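49 protein (PDB 6A4V) is a gammaherpesvirus protein that interacts with poly(ADP-ribose) polymerase 1 and facilitates virus replication. Local coordinates at residues B[276-281]-B[306-311]; B[138-143]-B[166-171]. All blocks are in the same frame, centred on the assembly; numbering follows the deposited sequence.

Contact 1 (B[276-281]-B[306-311]); sequences WAKLSN and RGLQIY
Lys278 lies across the backbone of Gly307 and against the side of Leu308. The tight part is at the base of the lysine. Its CB sits 3.6 Å from Leu308 CG, and Leu308 CD2 is almost as near. The helices come close here, with Lys278 CA 6.6 Å from Leu308 CA. Further out, Lys278 CD is 3.8 Å from Gly307 C. Lys278 CE then passes 3.9 Å from Gly307 CA. Gly307 has no side chain, so the methylenes rest directly on its backbone.

Leu308 also packs on Leu282, one helical turn beyond Lys278. Leu279 turns instead to Leu257 and Val261 of helix 238-262.

The outer side is looser. The lysine chain is extended until its last torsion, where it bends (chi4 -70°). Its NZ makes a salt bridge with Glu206 of the second subunit, and Leu203 of that subunit packs on the same side chain. No hydrogen bond or salt bridge joins the two segments. The grip between them is van der Waals contact of one aliphatic chain with a leucine side chain and a glycine backbone. Helices 274-289 and 295-312 run antiparallel and are joined by a short loop, the arrangement of an α-helical hairpin.

Contact 2 (B[138-143]-B[166-171]); sequences GTVNLL and ACFLTS
Val140 and Leu143 of helix 131-146 meet Phe168 of helix 161-168. This is buried side-chain packing between consecutive helices of an all-helical fold. The backbones come nearest at Val140 and Phe168, whose CA atoms are 7.4 Å apart. The chain between the helices includes a loop that folds back over the same site: Leu151 and Tyr155 close over Val140, and Ile153 over Phe168.

The aromatic contact is a CH-pi interaction. Val140 CG2 lies over one face of the Phe168 ring, 4.0 Å from its centroid and 21° off the ring normal. The methyl is displaced toward the rim. Phe168 CE2 and CZ are its nearest atoms, each 3.8 Å from Val140 CG2. Phe168 CD2 is a little further from the same methyl, at 4.2 Å. Val140 CG1 is anti to the backbone N (chi1 177°). That torsion puts CG2 beside the N, on the side facing the ring. Cys167 CB covers the opposite face, over the ring centre, so the ring is held between two aliphatic groups. Trp164 adds an edge-to-face ring contact.

The other apolar contact is made by Leu143. It lies oblique to the ring and touches the root of the Phe168 side chain, with Leu143 CD1 3.9 Å from Phe168 CB. The two residues of helix 131-146 thus divide Phe168 between them: valine on the ring, leucine at its attachment to the backbone.

Polar bonds play no part across the two segments. Thr170 lies in a loop, and its N is hydrogen-bonded to Asn218 OD1 of helix 213-235.

One carbonyl oxygen borders the apolar cluster: Phe168 O lies 3.7 Å from the methyl Leu143 CD1.

Overall arrangement
The chain's centre lies between the two contacts. Their centres are 56 Å apart, and their nearest atoms about 41 Å. Both segments of contact 2 come earlier in the sequence than those of contact 1. The contacts share no helix. Contact 2 joins helices 131-146 and 161-168, with helix 213-235 alongside. Contact 1 joins helices 274-289 and 295-312, with helix 238-262 alongside. Both belong to the BRRF1-like part of the protein; each is local packing near one end or the other of an elongated helical chain. Contact 1 also borders the second subunit, whereas contact 2 is formed within one subunit, away from the partner chain.

Contact 1 (B[276-281]-B[306-311])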
ATOM      1  N   TRP B 276      16.855  -9.328  24.004  1.00 71.48           N
ATOM      2  CA  TRP B 276      15.858 -10.198  24.644  1.00 78.62           C
ATOM      3  C   TRP B 276      14.473  -9.535  24.662  1.00 69.98           C
ATOM      4  O   TRP B 276      13.452 -10.240  24.587  1.00 66.47           O
ATOM      5  CB  TRP B 276      16.329 -10.601  26.047  1.00 90.27           C
ATOM      6  CG  TRP B 276      17.454 -11.591  25.995  1.00106.90           C
ATOM      7  CD1 TRP B 276      18.762 -11.418  26.361  1.00106.71           C
ATOM      8  CD2 TRP B 276      17.357 -12.923  25.472  1.00102.32           C
ATOM      9  NE1 TRP B 276      19.478 -12.561  26.127  1.00102.81           N
ATOM     10  CE2 TRP B 276      18.640 -13.502  25.582  1.00104.43           C
ATOM     11  CE3 TRP B 276      16.305 -13.673  24.932  1.00 97.20           C
ATOM     12  CZ2 TRP B 276      18.891 -14.809  25.167  1.00103.32           C
ATOM     13  CZ3 TRP B 276      16.554 -14.963  24.526  1.00 97.28           C
ATOM     14  CH2 TRP B 276      17.830 -15.520  24.645  1.00107.19           C
ATOM     15  N   ALA B 277      14.470  -8.195  24.716  1.00 61.86           N
ATOM     16  CA  ALA B 277      13.283  -7.337  24.779  1.00 57.23           C
ATOM     17  C   ALA B 277      12.584  -7.177  23.423  1.00 58.79           C
ATOM     18  O   ALA B 277      11.345  -7.247  23.324  1.00 57.26           O
ATOM     19  CB  ALA B 277      13.697  -5.982  25.302  1.00 59.47           C
ATOM     20  N   LYS B 278      13.378  -6.808  22.415  1.00 48.52           N
ATOM     21  CA  LYS B 278      12.937  -6.760  21.076  1.00 51.03           C
ATOM     22  C   LYS B 278      12.496  -8.166  20.660  1.00 51.98           C
ATOM     23  O   LYS B 278      11.430  -8.318  20.039  1.00 46.05           O
ATOM     24  CB  LYS B 278      14.015  -6.151  20.172  1.00 54.97           C
ATOM     25  CG  LYS B 278      14.167  -4.644  20.325  1.00 61.94           C
ATOM     26  CD  LYS B 278      15.118  -3.959  19.339  1.00 63.73           C
ATOM     27  CE  LYS B 278      15.260  -2.469  19.603  1.00 72.15           C
ATOM     28  NZ  LYS B 278      14.022  -1.723  19.271  1.00 68.44           N
ATOM     29  N   LEU B 279      13.214  -9.200  21.130  1.00 53.22           N
ATOM     30  CA  LEU B 279      12.860 -10.501  20.734  1.00 44.95           C
ATOM     31  C   LEU B 279      11.498 -10.857  21.312  1.00 43.21           C
ATOM     32  O   LEU B 279      10.709 -11.422  20.628  1.00 30.30           O
ATOM     33  CB  LEU B 279      13.933 -11.526  21.105  1.00 56.61           C
ATOM     34  CG  LEU B 279      14.883 -11.871  19.968  1.00 61.87           C
ATOM     35  CD1 LEU B 279      16.005 -12.751  20.487  1.00 72.42           C
ATOM     36  CD2 LEU B 279      14.122 -12.567  18.849  1.00 65.79           C
ATOM     37  N   SER B 280      11.229 -10.427  22.537  1.00 42.38           N
ATOM     38  CA  SER B 280      10.002 -10.791  23.190  1.00 44.97           C
ATOM     39  C   SER B 280       8.846 -10.060  22.501  1.00 40.60           C
ATOM     40  O   SER B 280       7.776 -10.631  22.222  1.00 47.31           O
ATOM     41  CB  SER B 280      10.051 -10.483  24.669  1.00 45.11           C
ATOM     42  OG  SER B 280       8.826 -10.876  25.273  1.00 65.68           O
ATOM     43  N   ASN B 281       9.128  -8.812  22.168  1.00 38.83           N
ATOM     44  CA  ASN B 281       8.228  -7.944  21.430  1.00 40.62           C
ATOM     45  C   ASN B 281       7.896  -8.580  20.067  1.00 32.02           C
ATOM     46  O   ASN B 281       6.717  -8.705  19.701  1.00 33.82           O
ATOM     47  CB  ASN B 281       8.909  -6.590  21.286  1.00 41.37           C
ATOM     48  CG  ASN B 281       7.970  -5.460  20.945  1.00 42.83           C
ATOM     49  OD1 ASN B 281       6.853  -5.385  21.470  1.00 40.31           O
ATOM     50  ND2 ASN B 281       8.427  -4.601  20.039  1.00 39.95           N
ATOM     51  N   ARG B 306      14.366  -3.982  12.118  1.00 42.45           N
ATOM     52  CA  ARG B 306      15.404  -2.916  11.952  1.00 53.72           C
ATOM     53  C   ARG B 306      16.076  -2.636  13.312  1.00 52.67           C
ATOM     54  O   ARG B 306      17.319  -2.666  13.448  1.00 47.84           O
ATOM     55  CB  ARG B 306      14.806  -1.621  11.380  1.00 58.43           C
ATOM     56  CG  ARG B 306      15.635  -0.969  10.275  1.00 68.15           C
ATOM     57  CD  ARG B 306      15.560   0.565  10.201  1.00 86.03           C
ATOM     58  NE  ARG B 306      14.366   1.164   9.586  1.00 85.50           N
ATOM     59  CZ  ARG B 306      14.071   2.480   9.576  1.00 96.81           C
ATOM     60  NH1 ARG B 306      14.874   3.373  10.139  1.00 92.77           N
ATOM     61  NH2 ARG B 306      12.953   2.903   9.005  1.00 94.87           N
ATOM     62  N   GLY B 307      15.259  -2.392  14.344  1.00 44.03           N
ATOM     63  CA  GLY B 307      15.826  -2.217  15.704  1.00 44.14           C
ATOM     64  C   GLY B 307      16.827  -3.320  16.047  1.00 47.85           C
ATOM     65  O   GLY B 307      17.838  -3.065  16.659  1.00 56.77           O
ATOM     66  N   LEU B 308      16.500  -4.560  15.683  1.00 48.25           N
ATOM     67  CA  LEU B 308      17.229  -5.742  16.110  1.00 50.64           C
ATOM     68  C   LEU B 308      18.575  -5.839  15.375  1.00 44.02           C
ATOM     69  O   LEU B 308      19.585  -6.129  15.987  1.00 54.62           O
ATOM     70  CB  LEU B 308      16.346  -6.979  15.885  1.00 46.74           C
ATOM     71  CG  LEU B 308      15.533  -7.404  17.102  1.00 45.46           C
ATOM     72  CD1 LEU B 308      14.382  -8.343  16.712  1.00 49.21           C
ATOM     73  CD2 LEU B 308      16.424  -8.062  18.115  1.00 45.45           C
ATOM     74  N   GLN B 309      18.561  -5.596  14.071  1.00 43.81           N
ATOM     75  CA  GLN B 309      19.730  -5.364  13.257  1.00 47.48           C
ATOM     76  C   GLN B 309      20.586  -4.252  13.875  1.00 57.74           C
ATOM     77  O   GLN B 309      21.803  -4.352  13.932  1.00 66.69           O
ATOM     78  CB  GLN B 309      19.351  -4.978  11.819  1.00 48.69           C
ATOM     79  CG  GLN B 309      19.257  -6.177  10.878  1.00 60.91           C
ATOM     80  CD  GLN B 309      18.720  -5.901   9.490  1.00 71.47           C
ATOM     81  OE1 GLN B 309      18.702  -6.787   8.635  1.00 64.31           O
ATOM     82  NE2 GLN B 309      18.269  -4.677   9.243  1.00 75.00           N
ATOM     83  N   ILE B 310      19.962  -3.148  14.272  1.00 67.27           N
ATOM     84  CA  ILE B 310      20.777  -2.048  14.648  1.00 69.21           C
ATOM     85  C   ILE B 310      21.552  -2.485  15.890  1.00 74.53           C
ATOM     86  O   ILE B 310      22.752  -2.372  15.907  1.00 53.91           O
ATOM     87  CB  ILE B 310      19.972  -0.745  14.820  1.00 70.65           C
ATOM     88  CG1 ILE B 310      19.596  -0.129  13.467  1.00 75.45           C
ATOM     89  CG2 ILE B 310      20.706   0.261  15.708  1.00 59.41           C
ATOM     90  CD1 ILE B 310      20.673  -0.215  12.399  1.00 69.67           C
ATOM     91  N   TYR B 311      20.868  -3.073  16.873  1.00 80.25           N
ATOM     92  CA  TYR B 311      21.550  -3.480  18.086  1.00 83.74           C
ATOM     93  C   TYR B 311      22.639  -4.537  17.810  1.00 87.96           C
ATOM     94  O   TYR B 311      23.793  -4.305  18.192  1.00 88.02           O
ATOM     95  CB  TYR B 311      20.571  -3.971  19.151  1.00 90.39           C
ATOM     96  CG  TYR B 311      21.189  -3.978  20.527  1.00112.55           C
ATOM     97  CD1 TYR B 311      21.601  -5.160  21.123  1.00117.04           C
ATOM     98  CD2 TYR B 311      21.425  -2.790  21.211  1.00119.06           C
ATOM     99  CE1 TYR B 311      22.183  -5.172  22.384  1.00119.20           C
ATOM    100  CE2 TYR B 311      22.014  -2.782  22.467  1.00116.55           C
ATOM    101  CZ  TYR B 311      22.388  -3.978  23.057  1.00114.41           C
ATOM    102  OH  TYR B 311      22.940  -3.983  24.301  1.00 89.75           O
TER

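Contact 2 (B[138-143]-B[166-171])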
ATOM      1  N   GLY B 138     -14.534 -13.849 -29.891  1.00 42.20           N
ATOM      2  CA  GLY B 138     -14.699 -12.422 -30.201  1.00 36.30           C
ATOM      3  C   GLY B 138     -13.425 -11.819 -30.767  1.00 34.71           C
ATOM      4  O   GLY B 138     -13.354 -11.268 -31.867  1.00 37.38           O
ATOM      5  N   THR B 139     -12.361 -11.969 -30.029  1.00 35.98           N
ATOM      6  CA  THR B 139     -11.171 -11.255 -30.364  1.00 48.00           C
ATOM      7  C   THR B 139     -10.663 -11.747 -31.725  1.00 48.93           C
ATOM      8  O   THR B 139     -10.521 -10.965 -32.639  1.00 46.67           O
ATOM      9  CB  THR B 139     -10.193 -11.396 -29.199  1.00 43.05           C
ATOM     10  OG1 THR B 139     -10.959 -10.974 -28.064  1.00 44.68           O
ATOM     11  CG2 THR B 139      -8.956 -10.550 -29.373  1.00 44.57           C
ATOM     12  N   VAL B 140     -10.442 -13.059 -31.831  1.00 50.29           N
ATOM     13  CA  VAL B 140     -10.022 -13.694 -33.053  1.00 53.44           C
ATOM     14  C   VAL B 140     -10.912 -13.225 -34.213  1.00 53.02           C
ATOM     15  O   VAL B 140     -10.403 -12.952 -35.320  1.00 52.69           O
ATOM     16  CB  VAL B 140     -10.007 -15.225 -32.935  1.00 57.88           C
ATOM     17  CG1 VAL B 140      -9.630 -15.847 -34.256  1.00 65.19           C
ATOM     18  CG2 VAL B 140      -9.039 -15.699 -31.851  1.00 57.93           C
ATOM     19  N   ASN B 141     -12.213 -13.079 -33.963  1.00 35.04           N
ATOM     20  CA  ASN B 141     -13.095 -12.645 -35.033  1.00 41.47           C
ATOM     21  C   ASN B 141     -13.013 -11.166 -35.405  1.00 43.54           C
ATOM     22  O   ASN B 141     -13.343 -10.830 -36.584  1.00 36.80           O
ATOM     23  CB  ASN B 141     -14.542 -12.971 -34.727  1.00 41.72           C
ATOM     24  CG  ASN B 141     -14.823 -14.405 -35.103  1.00 48.66           C
ATOM     25  OD1 ASN B 141     -15.409 -14.636 -36.147  1.00 46.20           O
ATOM     26  ND2 ASN B 141     -14.406 -15.354 -34.267  1.00 45.10           N
ATOM     27  N   LEU B 142     -12.710 -10.264 -34.447  1.00 47.06           N
ATOM     28  CA  LEU B 142     -12.566  -8.872 -34.833  1.00 47.37           C
ATOM     29  C   LEU B 142     -11.319  -8.823 -35.718  1.00 43.27           C
ATOM     30  O   LEU B 142     -11.289  -8.161 -36.751  1.00 51.05           O
ATOM     31  CB  LEU B 142     -12.470  -7.897 -33.644  1.00 43.29           C
ATOM     32  CG  LEU B 142     -13.682  -7.814 -32.722  1.00 40.50           C
ATOM     33  CD1 LEU B 142     -13.267  -7.481 -31.309  1.00 49.69           C
ATOM     34  CD2 LEU B 142     -14.716  -6.819 -33.194  1.00 34.74           C
ATOM     35  N   LEU B 143     -10.305  -9.558 -35.312  1.00 46.86           N
ATOM     36  CA  LEU B 143      -9.051  -9.655 -36.059  1.00 54.09           C
ATOM     37  C   LEU B 143      -9.305 -10.143 -37.497  1.00 60.55           C
ATOM     38  O   LEU B 143      -8.674  -9.640 -38.453  1.00 67.23           O
ATOM     39  CB  LEU B 143      -8.098 -10.579 -35.298  1.00 49.17           C
ATOM     40  CG  LEU B 143      -7.409  -9.926 -34.105  1.00 60.20           C
ATOM     41  CD1 LEU B 143      -6.619 -10.952 -33.296  1.00 59.15           C
ATOM     42  CD2 LEU B 143      -6.497  -8.796 -34.563  1.00 59.73           C
ATOM     43  N   ALA B 166       0.755 -14.482 -28.495  1.00 67.91           N
ATOM     44  CA  ALA B 166       1.815 -14.369 -29.484  1.00 75.21           C
ATOM     45  C   ALA B 166       1.232 -14.517 -30.902  1.00 78.08           C
ATOM     46  O   ALA B 166       1.474 -13.658 -31.759  1.00 92.31           O
ATOM     47  CB  ALA B 166       2.899 -15.386 -29.201  1.00 79.28           C
ATOM     48  N   CYS B 167       0.465 -15.588 -31.149  1.00 71.69           N
ATOM     49  CA  CYS B 167      -0.201 -15.770 -32.443  1.00 75.57           C
ATOM     50  C   CYS B 167      -0.835 -14.467 -32.915  1.00 76.68           C
ATOM     51  O   CYS B 167      -0.582 -13.996 -34.023  1.00101.49           O
ATOM     52  CB  CYS B 167      -1.329 -16.786 -32.389  1.00 71.23           C
ATOM     53  SG  CYS B 167      -0.721 -18.468 -32.165  1.00 90.86           S
ATOM     54  N   PHE B 168      -1.672 -13.903 -32.049  1.00 68.69           N
ATOM     55  CA  PHE B 168      -2.689 -13.022 -32.479  1.00 60.67           C
ATOM     56  C   PHE B 168      -2.235 -11.563 -32.341  1.00 61.98           C
ATOM     57  O   PHE B 168      -2.971 -10.680 -32.727  1.00 64.29           O
ATOM     58  CB  PHE B 168      -3.965 -13.386 -31.725  1.00 55.53           C
ATOM     59  CG  PHE B 168      -4.522 -14.736 -32.092  1.00 62.19           C
ATOM     60  CD1 PHE B 168      -4.719 -15.076 -33.422  1.00 73.29           C
ATOM     61  CD2 PHE B 168      -4.913 -15.648 -31.126  1.00 76.19           C
ATOM     62  CE1 PHE B 168      -5.270 -16.295 -33.777  1.00 65.50           C
ATOM     63  CE2 PHE B 168      -5.453 -16.880 -31.480  1.00 72.94           C
ATOM     64  CZ  PHE B 168      -5.628 -17.202 -32.807  1.00 74.21           C
ATOM     65  N   LEU B 169      -1.031 -11.313 -31.814  1.00 64.26           N
ATOM     66  CA  LEU B 169      -0.435  -9.967 -31.896  1.00 74.75           C
ATOM     67  C   LEU B 169       0.101  -9.721 -33.310  1.00 72.03           C
ATOM     68  O   LEU B 169       0.872 -10.531 -33.805  1.00 67.96           O
ATOM     69  CB  LEU B 169       0.712  -9.854 -30.888  1.00 78.55           C
ATOM     70  CG  LEU B 169       0.304  -9.728 -29.423  1.00 74.59           C
ATOM     71  CD1 LEU B 169       1.532  -9.843 -28.538  1.00 72.21           C
ATOM     72  CD2 LEU B 169      -0.472  -8.444 -29.167  1.00 64.60           C
ATOM     73  N   THR B 170      -0.253  -8.585 -33.927  1.00 80.08           N
ATOM     74  CA  THR B 170       0.211  -8.283 -35.298  1.00 85.30           C
ATOM     75  C   THR B 170       1.290  -7.191 -35.290  1.00 86.48           C
ATOM     76  O   THR B 170       1.052  -6.081 -34.834  1.00 77.95           O
ATOM     77  CB  THR B 170      -0.967  -7.923 -36.210  1.00 82.07           C
ATOM     78  OG1 THR B 170      -1.468  -6.635 -35.853  1.00 71.17           O
ATOM     79  CG2 THR B 170      -2.072  -8.956 -36.138  1.00 84.12           C
ATOM     80  N   SER B 171       2.468  -7.552 -35.823  1.00102.30           N
ATOM     81  CA  SER B 171       3.618  -6.663 -36.100  1.00108.68           C
ATOM     82  C   SER B 171       3.986  -5.859 -34.844  1.00108.43           C
ATOM     83  O   SER B 171       3.528  -4.715 -34.657  1.00101.30           O
ATOM     84  CB  SER B 171       3.372  -5.768 -37.317  1.00109.07           C
ATOM     85  OG  SER B 171       2.452  -4.722 -37.038  1.00106.42           O
TER